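Local coordinates for protein tapirin (Caldicellulosiruptor hydrothermalis, PDB 6N2C) that probably anchors cells to plant biomass by binding cellulose through its beta-helical C-terminal domain, which also carries a zinc ion, at residues V327-I341 / L347-D361. Sequence-based numbering, arbitrary orientation. Where two conformers were deposited one is given.
Sequences VLKSNSKLFGGDIEI and LSADVGTVVYANNLD
Phe335 and Tyr356 run alongside each other on neighbouring parallel strands, their ring planes 6° apart but offset so far that little of one ring covers the other. CE1 of Phe335 comes within 3.7 Å of CD2 of Tyr356, and Leu334 O lies at the rim of the tyrosine ring. Both residues carry CG beside the backbone N (chi1 -59° and -58°), which leans the rings the same way; Tyr377 on the next strand continues the row, while Pro447 touches Phe335 and Ile444 touches Tyr356. Flat aromatics suit such a row because the axes of strands 333-335 and 354-356 run only 4.8 Å apart. That spacing is the rise of a parallel beta-helix: 327-341 and 347-361 are successive coils, matching along three strands and the turns between. Inside, aliphatic residues fill the core, branched Val355 sending CG1 to Ile339 CD1 (3.6 Å) and CG2 to CD1 of both Leu328 and Leu334. At one corner two type II turns stack, Asn331 N donating to Val351 O (2.8 Å); Gly352 suits its place because its phi is positive, and a side chain there would probably collide with the Asn331 amide as placed. At the next corner Asp338 OD1 takes the Asn359 N-H (2.8 Å) from above the carboxylate plane, plus a weak bond from Asn358 ND2. A leucine in place of Asp338 would probably leave Asn359 N without its acceptor and the Asn358 amide freer to turn. Asn358 and Asn359 also reach onward, to Asn379 (weakly) and Asn380.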
ATOM      1  N   VAL A 327      -5.095  13.926   6.610  1.00 17.15           N
ATOM      2  CA  VAL A 327      -4.861  15.239   6.001  1.00 17.45           C
ATOM      3  C   VAL A 327      -4.947  15.198   4.462  1.00 18.88           C
ATOM      4  O   VAL A 327      -4.283  14.335   3.854  1.00 18.24           O
ATOM      5  CB  VAL A 327      -3.488  15.774   6.411  1.00 21.78           C
ATOM      6  CG1 VAL A 327      -3.096  17.048   5.644  1.00 24.29           C
ATOM      7  CG2 VAL A 327      -3.489  16.077   7.945  1.00 23.12           C
ATOM      8  N   LEU A 328      -5.786  16.065   3.871  1.00 16.02           N
ATOM      9  CA  LEU A 328      -5.856  16.250   2.393  1.00 16.41           C
ATOM     10  C   LEU A 328      -4.982  17.438   2.054  1.00 19.18           C
ATOM     11  O   LEU A 328      -5.265  18.561   2.468  1.00 19.46           O
ATOM     12  CB  LEU A 328      -7.276  16.426   1.926  1.00 17.16           C
ATOM     13  CG  LEU A 328      -8.287  15.390   2.371  1.00 16.34           C
ATOM     14  CD1 LEU A 328      -9.605  15.676   1.765  1.00 17.42           C
ATOM     15  CD2 LEU A 328      -7.819  13.966   2.098  1.00 18.00           C
ATOM     16  N   LYS A 329      -3.863  17.192   1.367  0.55 17.73           N
ATOM     17  CA  LYS A 329      -2.996  18.268   0.925  0.55 20.01           C
ATOM     18  C   LYS A 329      -3.664  19.096  -0.185  0.55 19.87           C
ATOM     19  O   LYS A 329      -4.697  18.712  -0.738  0.55 19.69           O
ATOM     20  CB  LYS A 329      -1.645  17.721   0.470  0.55 20.48           C
ATOM     21  CG  LYS A 329      -0.821  17.071   1.589  0.55 22.89           C
ATOM     22  CD  LYS A 329      -0.560  18.054   2.765  0.55 24.89           C
ATOM     23  CE  LYS A 329       0.731  17.847   3.525  0.55 26.87           C
ATOM     24  NZ  LYS A 329       0.754  18.399   4.925  0.55 28.61           N
ATOM     25  N   SER A 330      -3.077  20.232  -0.515  0.55 21.83           N
ATOM     26  CA  SER A 330      -3.738  21.156  -1.396  0.55 22.76           C
ATOM     27  C   SER A 330      -4.100  20.501  -2.717  0.55 21.41           C
ATOM     28  O   SER A 330      -3.325  19.713  -3.275  0.55 21.44           O
ATOM     29  CB  SER A 330      -2.866  22.394  -1.639  0.55 25.19           C
ATOM     30  OG  SER A 330      -1.736  22.035  -2.376  0.55 23.67           O
ATOM     31  N   ASN A 331      -5.295  20.823  -3.187  1.00 20.82           N
ATOM     32  CA  ASN A 331      -5.908  20.329  -4.435  1.00 22.89           C
ATOM     33  C   ASN A 331      -6.203  18.806  -4.543  1.00 22.16           C
ATOM     34  O   ASN A 331      -6.631  18.295  -5.620  1.00 22.12           O
ATOM     35  CB  ASN A 331      -5.132  20.816  -5.669  1.00 27.77           C
ATOM     36  CG  ASN A 331      -4.965  22.327  -5.651  1.00 31.81           C
ATOM     37  OD1 ASN A 331      -3.858  22.848  -5.542  1.00 38.20           O
ATOM     38  ND2 ASN A 331      -6.061  23.002  -5.677  1.00 27.52           N
ATOM     39  N   SER A 332      -6.044  18.088  -3.440  1.00 20.87           N
ATOM     40  CA  SER A 332      -6.308  16.664  -3.464  1.00 18.45           C
ATOM     41  C   SER A 332      -7.803  16.388  -3.300  1.00 18.45           C
ATOM     42  O   SER A 332      -8.646  17.316  -2.995  1.00 20.31           O
ATOM     43  CB  SER A 332      -5.543  15.943  -2.359  1.00 18.49           C
ATOM     44  OG  SER A 332      -5.988  16.385  -1.058  1.00 17.83           O
ATOM     45  N   LYS A 333      -8.164  15.121  -3.468  0.55 17.02           N
ATOM     46  CA  LYS A 333      -9.539  14.735  -3.570  0.55 18.38           C
ATOM     47  C   LYS A 333      -9.796  13.476  -2.776  0.55 17.56           C
ATOM     48  O   LYS A 333      -8.875  12.649  -2.615  0.55 17.95           O
ATOM     49  CB  LYS A 333      -9.872  14.569  -5.058  0.55 21.54           C
ATOM     50  CG  LYS A 333      -9.603  15.895  -5.873  0.55 25.36           C
ATOM     51  CD  LYS A 333      -9.368  15.676  -7.357  0.55 28.80           C
ATOM     52  CE  LYS A 333      -8.923  16.947  -8.089  0.55 30.46           C
ATOM     53  NZ  LYS A 333      -7.494  17.343  -7.909  0.55 30.28           N
ATOM     54  N   LEU A 334     -11.012  13.327  -2.260  1.00 16.39           N
ATOM     55  CA  LEU A 334     -11.497  12.034  -1.819  1.00 16.13           C
ATOM     56  C   LEU A 334     -12.584  11.601  -2.743  1.00 18.71           C
ATOM     57  O   LEU A 334     -13.537  12.384  -3.023  1.00 17.92           O
ATOM     58  CB  LEU A 334     -12.069  12.105  -0.399  1.00 16.67           C
ATOM     59  CG  LEU A 334     -11.063  12.381   0.726  1.00 17.16           C
ATOM     60  CD1 LEU A 334     -11.741  12.339   2.082  1.00 16.65           C
ATOM     61  CD2 LEU A 334      -9.993  11.333   0.698  1.00 17.70           C
ATOM     62  N   PHE A 335     -12.576  10.330  -3.151  1.00 18.16           N
ATOM     63  CA  PHE A 335     -13.602   9.736  -3.982  1.00 17.95           C
ATOM     64  C   PHE A 335     -14.218   8.542  -3.231  1.00 17.69           C
ATOM     65  O   PHE A 335     -13.637   7.424  -3.258  1.00 18.04           O
ATOM     66  CB  PHE A 335     -13.055   9.249  -5.380  1.00 19.17           C
ATOM     67  CG  PHE A 335     -12.418  10.351  -6.215  1.00 17.86           C
ATOM     68  CD1 PHE A 335     -13.217  11.246  -6.847  1.00 18.95           C
ATOM     69  CD2 PHE A 335     -11.067  10.508  -6.297  1.00 16.11           C
ATOM     70  CE1 PHE A 335     -12.690  12.270  -7.625  1.00 19.42           C
ATOM     71  CE2 PHE A 335     -10.525  11.528  -7.034  1.00 18.73           C
ATOM     72  CZ  PHE A 335     -11.345  12.417  -7.727  1.00 18.13           C
ATOM     73  N   GLY A 336     -15.364   8.740  -2.590  1.00 15.14           N
ATOM     74  CA  GLY A 336     -16.102   7.688  -2.005  1.00 15.73           C
ATOM     75  C   GLY A 336     -17.195   7.184  -2.866  1.00 16.46           C
ATOM     76  O   GLY A 336     -17.452   7.814  -3.951  1.00 17.77           O
ATOM     77  N   GLY A 337     -17.944   6.160  -2.435  1.00 15.23           N
ATOM     78  CA  GLY A 337     -17.793   5.465  -1.180  1.00 16.26           C
ATOM     79  C   GLY A 337     -18.489   6.202  -0.060  1.00 17.02           C
ATOM     80  O   GLY A 337     -18.851   7.397  -0.188  1.00 19.58           O
ATOM     81  N   ASP A 338     -18.553   5.528   1.087  1.00 16.79           N
ATOM     82  CA  ASP A 338     -19.105   6.144   2.273  1.00 16.57           C
ATOM     83  C   ASP A 338     -17.988   6.546   3.200  1.00 16.58           C
ATOM     84  O   ASP A 338     -16.928   5.876   3.301  1.00 15.59           O
ATOM     85  CB  ASP A 338     -20.050   5.123   2.994  1.00 16.65           C
ATOM     86  CG  ASP A 338     -21.253   4.726   2.173  1.00 22.61           C
ATOM     87  OD1 ASP A 338     -21.715   5.473   1.279  1.00 18.48           O
ATOM     88  OD2 ASP A 338     -21.798   3.673   2.509  1.00 28.94           O
ATOM     89  N   ILE A 339     -18.245   7.628   3.929  1.00 14.98           N
ATOM     90  CA  ILE A 339     -17.307   8.183   4.838  1.00 16.62           C
ATOM     91  C   ILE A 339     -17.994   8.263   6.204  1.00 17.86           C
ATOM     92  O   ILE A 339     -19.135   8.759   6.280  1.00 16.41           O
ATOM     93  CB  ILE A 339     -16.967   9.561   4.430  1.00 17.11           C
ATOM     94  CG1 ILE A 339     -16.293   9.622   3.053  1.00 16.89           C
ATOM     95  CG2 ILE A 339     -15.980  10.161   5.418  1.00 18.58           C
ATOM     96  CD1 ILE A 339     -15.782  11.020   2.634  1.00 17.30           C
ATOM     97  N   GLU A 340     -17.329   7.761   7.263  1.00 18.25           N
ATOM     98  CA  GLU A 340     -17.945   7.806   8.594  1.00 18.78           C
ATOM     99  C   GLU A 340     -16.874   8.336   9.553  1.00 19.36           C
ATOM    100  O   GLU A 340     -15.769   7.755   9.649  1.00 17.95           O
ATOM    101  CB  GLU A 340     -18.483   6.427   8.964  1.00 20.79           C
ATOM    102  CG  GLU A 340     -19.031   6.372  10.386  1.00 24.89           C
ATOM    103  CD  GLU A 340     -19.503   4.961  10.741  1.00 30.60           C
ATOM    104  OE1 GLU A 340     -19.568   4.056   9.863  1.00 32.03           O
ATOM    105  OE2 GLU A 340     -19.881   4.776  11.884  1.00 37.00           O
ATOM    106  N   ILE A 341     -17.155   9.463  10.232  1.00 18.66           N
ATOM    107  CA  ILE A 341     -16.235  10.048  11.167  1.00 17.77           C
ATOM    108  C   ILE A 341     -16.950   9.989  12.523  1.00 20.86           C
ATOM    109  O   ILE A 341     -18.065  10.495  12.635  1.00 19.11           O
ATOM    110  CB  ILE A 341     -15.939  11.505  10.787  1.00 19.86           C
ATOM    111  CG1 ILE A 341     -15.491  11.577   9.299  1.00 20.78           C
ATOM    112  CG2 ILE A 341     -14.953  12.167  11.691  1.00 18.26           C
ATOM    113  CD1 ILE A 341     -15.200  12.941   8.803  1.00 23.33           C
ATOM    114  N   LEU A 347     -10.697  14.831  10.105  1.00 18.81           N
ATOM    115  CA  LEU A 347     -10.351  15.051   8.653  1.00 19.30           C
ATOM    116  C   LEU A 347     -10.009  16.517   8.521  1.00 19.25           C
ATOM    117  O   LEU A 347     -10.882  17.402   8.733  1.00 20.84           O
ATOM    118  CB  LEU A 347     -11.525  14.764   7.726  1.00 18.95           C
ATOM    119  CG  LEU A 347     -11.347  14.990   6.201  1.00 20.04           C
ATOM    120  CD1 LEU A 347     -10.146  14.197   5.706  1.00 21.37           C
ATOM    121  CD2 LEU A 347     -12.610  14.723   5.455  1.00 20.32           C
ATOM    122  N   SER A 348      -8.774  16.780   8.144  0.67 16.66           N
ATOM    123  CA  SER A 348      -8.247  18.095   7.887  0.67 18.78           C
ATOM    124  C   SER A 348      -7.860  18.246   6.432  0.67 21.11           C
ATOM    125  O   SER A 348      -7.251  17.329   5.858  0.67 19.72           O
ATOM    126  CB  SER A 348      -7.017  18.262   8.764  0.67 21.90           C
ATOM    127  OG  SER A 348      -6.437  19.519   8.659  0.67 22.81           O
ATOM    128  N   ALA A 349      -8.162  19.387   5.817  1.00 20.36           N
ATOM    129  CA  ALA A 349      -7.971  19.571   4.391  1.00 18.73           C
ATOM    130  C   ALA A 349      -7.538  20.954   4.037  1.00 22.65           C
ATOM    131  O   ALA A 349      -8.042  21.952   4.593  1.00 21.63           O
ATOM    132  CB  ALA A 349      -9.218  19.196   3.614  1.00 18.56           C
ATOM    133  N   ASP A 350      -6.625  21.033   3.093  1.00 22.84           N
ATOM    134  CA  ASP A 350      -6.042  22.310   2.682  1.00 25.11           C
ATOM    135  C   ASP A 350      -6.771  22.889   1.510  1.00 22.75           C
ATOM    136  O   ASP A 350      -7.813  22.386   1.057  1.00 24.01           O
ATOM    137  CB  ASP A 350      -4.533  22.106   2.379  1.00 26.86           C
ATOM    138  CG  ASP A 350      -3.720  21.628   3.572  1.00 34.99           C
ATOM    139  OD1 ASP A 350      -4.068  21.858   4.755  1.00 38.66           O
ATOM    140  OD2 ASP A 350      -2.684  20.981   3.312  1.00 36.62           O
ATOM    141  N   VAL A 351      -6.270  24.024   1.034  0.55 25.63           N
ATOM    142  CA  VAL A 351      -6.863  24.725  -0.129  0.55 23.40           C
ATOM    143  C   VAL A 351      -7.169  23.863  -1.362  0.55 23.43           C
ATOM    144  O   VAL A 351      -6.382  23.021  -1.748  0.55 23.67           O
ATOM    145  CB  VAL A 351      -5.962  25.930  -0.553  0.55 25.30           C
ATOM    146  CG1 VAL A 351      -4.557  25.457  -0.971  0.55 25.65           C
ATOM    147  CG2 VAL A 351      -6.587  26.756  -1.662  0.55 25.73           C
ATOM    148  N   GLY A 352      -8.307  24.108  -1.997  1.00 21.60           N
ATOM    149  CA  GLY A 352      -8.656  23.464  -3.224  1.00 24.44           C
ATOM    150  C   GLY A 352      -9.154  22.012  -3.219  1.00 22.89           C
ATOM    151  O   GLY A 352      -9.403  21.406  -4.275  1.00 22.04           O
ATOM    152  N   THR A 353      -9.259  21.445  -2.045  1.00 21.39           N
ATOM    153  CA  THR A 353      -9.675  20.101  -1.874  1.00 18.59           C
ATOM    154  C   THR A 353     -11.157  19.914  -2.087  1.00 21.58           C
ATOM    155  O   THR A 353     -11.978  20.843  -1.857  1.00 20.87           O
ATOM    156  CB  THR A 353      -9.243  19.612  -0.469  1.00 19.53           C
ATOM    157  OG1 THR A 353      -9.710  20.518   0.560  1.00 18.51           O
ATOM    158  CG2 THR A 353      -7.750  19.520  -0.384  1.00 19.57           C
ATOM    159  N   VAL A 354     -11.529  18.718  -2.538  1.00 18.29           N
ATOM    160  CA  VAL A 354     -12.925  18.364  -2.739  1.00 17.61           C
ATOM    161  C   VAL A 354     -13.116  16.954  -2.194  1.00 16.66           C
ATOM    162  O   VAL A 354     -12.271  16.116  -2.402  1.00 18.25           O
ATOM    163  CB  VAL A 354     -13.287  18.392  -4.287  1.00 19.80           C
ATOM    164  CG1 VAL A 354     -14.718  18.030  -4.514  1.00 20.37           C
ATOM    165  CG2 VAL A 354     -13.004  19.767  -4.844  1.00 22.50           C
ATOM    166  N   VAL A 355     -14.267  16.705  -1.596  1.00 16.04           N
ATOM    167  CA  VAL A 355     -14.641  15.407  -1.101  1.00 15.42           C
ATOM    168  C   VAL A 355     -15.919  14.970  -1.761  1.00 17.95           C
ATOM    169  O   VAL A 355     -16.905  15.764  -1.797  1.00 17.48           O
ATOM    170  CB  VAL A 355     -14.846  15.470   0.430  1.00 16.17           C
ATOM    171  CG1 VAL A 355     -15.520  14.163   0.947  1.00 17.07           C
ATOM    172  CG2 VAL A 355     -13.547  15.760   1.090  1.00 17.19           C
ATOM    173  N   TYR A 356     -15.906  13.802  -2.423  1.00 15.37           N
ATOM    174  CA  TYR A 356     -17.096  13.139  -2.933  1.00 16.18           C
ATOM    175  C   TYR A 356     -17.461  11.873  -2.157  1.00 16.17           C
ATOM    176  O   TYR A 356     -16.599  11.056  -1.866  1.00 20.61           O
ATOM    177  CB  TYR A 356     -16.882  12.725  -4.387  1.00 15.85           C
ATOM    178  CG  TYR A 356     -16.532  13.862  -5.339  1.00 17.63           C
ATOM    179  CD1 TYR A 356     -17.551  14.631  -5.970  1.00 18.20           C
ATOM    180  CD2 TYR A 356     -15.240  14.139  -5.651  1.00 17.41           C
ATOM    181  CE1 TYR A 356     -17.187  15.673  -6.839  1.00 20.00           C
ATOM    182  CE2 TYR A 356     -14.903  15.110  -6.560  1.00 23.53           C
ATOM    183  CZ  TYR A 356     -15.877  15.882  -7.134  1.00 21.88           C
ATOM    184  OH  TYR A 356     -15.529  16.878  -7.982  1.00 27.02           O
ATOM    185  N   ALA A 357     -18.712  11.738  -1.831  1.00 17.62           N
ATOM    186  CA  ALA A 357     -19.234  10.607  -1.133  1.00 18.35           C
ATOM    187  C   ALA A 357     -20.628  10.245  -1.539  1.00 18.51           C
ATOM    188  O   ALA A 357     -21.411  10.989  -2.155  1.00 16.62           O
ATOM    189  CB  ALA A 357     -19.228  10.899   0.384  1.00 20.56           C
ATOM    190  N   ASN A 358     -20.933   8.983  -1.290  1.00 17.68           N
ATOM    191  CA  ASN A 358     -22.306   8.486  -1.272  1.00 18.85           C
ATOM    192  C   ASN A 358     -22.910   8.891   0.105  1.00 20.03           C
ATOM    193  O   ASN A 358     -23.490   9.956   0.212  1.00 19.31           O
ATOM    194  CB  ASN A 358     -22.309   6.992  -1.518  1.00 19.27           C
ATOM    195  CG  ASN A 358     -23.687   6.419  -1.510  1.00 24.01           C
ATOM    196  OD1 ASN A 358     -24.616   7.067  -1.965  1.00 23.98           O
ATOM    197  ND2 ASN A 358     -23.841   5.215  -0.999  1.00 26.78           N
ATOM    198  N   ASN A 359     -22.707   8.100   1.167  1.00 18.50           N
ATOM    199  CA  ASN A 359     -23.112   8.501   2.512  1.00 20.79           C
ATOM    200  C   ASN A 359     -22.000   9.190   3.223  1.00 19.58           C
ATOM    201  O   ASN A 359     -20.845   8.781   3.159  1.00 18.74           O
ATOM    202  CB  ASN A 359     -23.630   7.310   3.299  1.00 21.71           C
ATOM    203  CG  ASN A 359     -24.837   6.695   2.633  1.00 28.36           C
ATOM    204  OD1 ASN A 359     -25.711   7.410   2.106  1.00 31.03           O
ATOM    205  ND2 ASN A 359     -24.860   5.393   2.549  1.00 27.75           N
ATOM    206  N   LEU A 360     -22.319  10.294   3.910  1.00 16.60           N
ATOM    207  CA  LEU A 360     -21.325  10.994   4.710  1.00 19.89           C
ATOM    208  C   LEU A 360     -21.912  11.098   6.124  1.00 19.16           C
ATOM    209  O   LEU A 360     -22.989  11.723   6.315  1.00 17.36           O
ATOM    210  CB  LEU A 360     -21.032  12.387   4.134  1.00 18.78           C
ATOM    211  CG  LEU A 360     -20.159  13.266   5.040  1.00 23.80           C
ATOM    212  CD1 LEU A 360     -18.802  12.666   5.411  1.00 23.57           C
ATOM    213  CD2 LEU A 360     -19.939  14.641   4.503  1.00 24.74           C
ATOM    214  N   ASP A 361     -21.266  10.479   7.099  1.00 18.47           N
ATOM    215  CA  ASP A 361     -21.827  10.459   8.478  1.00 20.37           C
ATOM    216  C   ASP A 361     -20.818  11.076   9.393  1.00 22.14           C
ATOM    217  O   ASP A 361     -19.650  10.719   9.312  1.00 19.99           O
ATOM    218  CB  ASP A 361     -22.037   9.021   8.937  1.00 21.12           C
ATOM    219  CG  ASP A 361     -23.220   8.305   8.290  1.00 26.19           C
ATOM    220  OD1 ASP A 361     -23.456   8.469   7.082  1.00 28.70           O
ATOM    221  OD2 ASP A 361     -23.929   7.521   9.033  1.00 31.14           O
TER
HETATM  222  O   HOH W   1      -0.945  20.575   5.408  1.00 39.49           O
HETATM  223  O   HOH W   2      -1.257  21.360   1.237  1.00 24.49           O
HETATM  224  O   HOH W   3      -9.565  19.212  -5.648  0.65 30.92           O
HETATM  225  O   HOH W   4      -8.184  22.171  -7.150  1.00 46.58           O
HETATM  226  O   HOH W   5     -21.342   6.921   5.964  1.00 25.22           O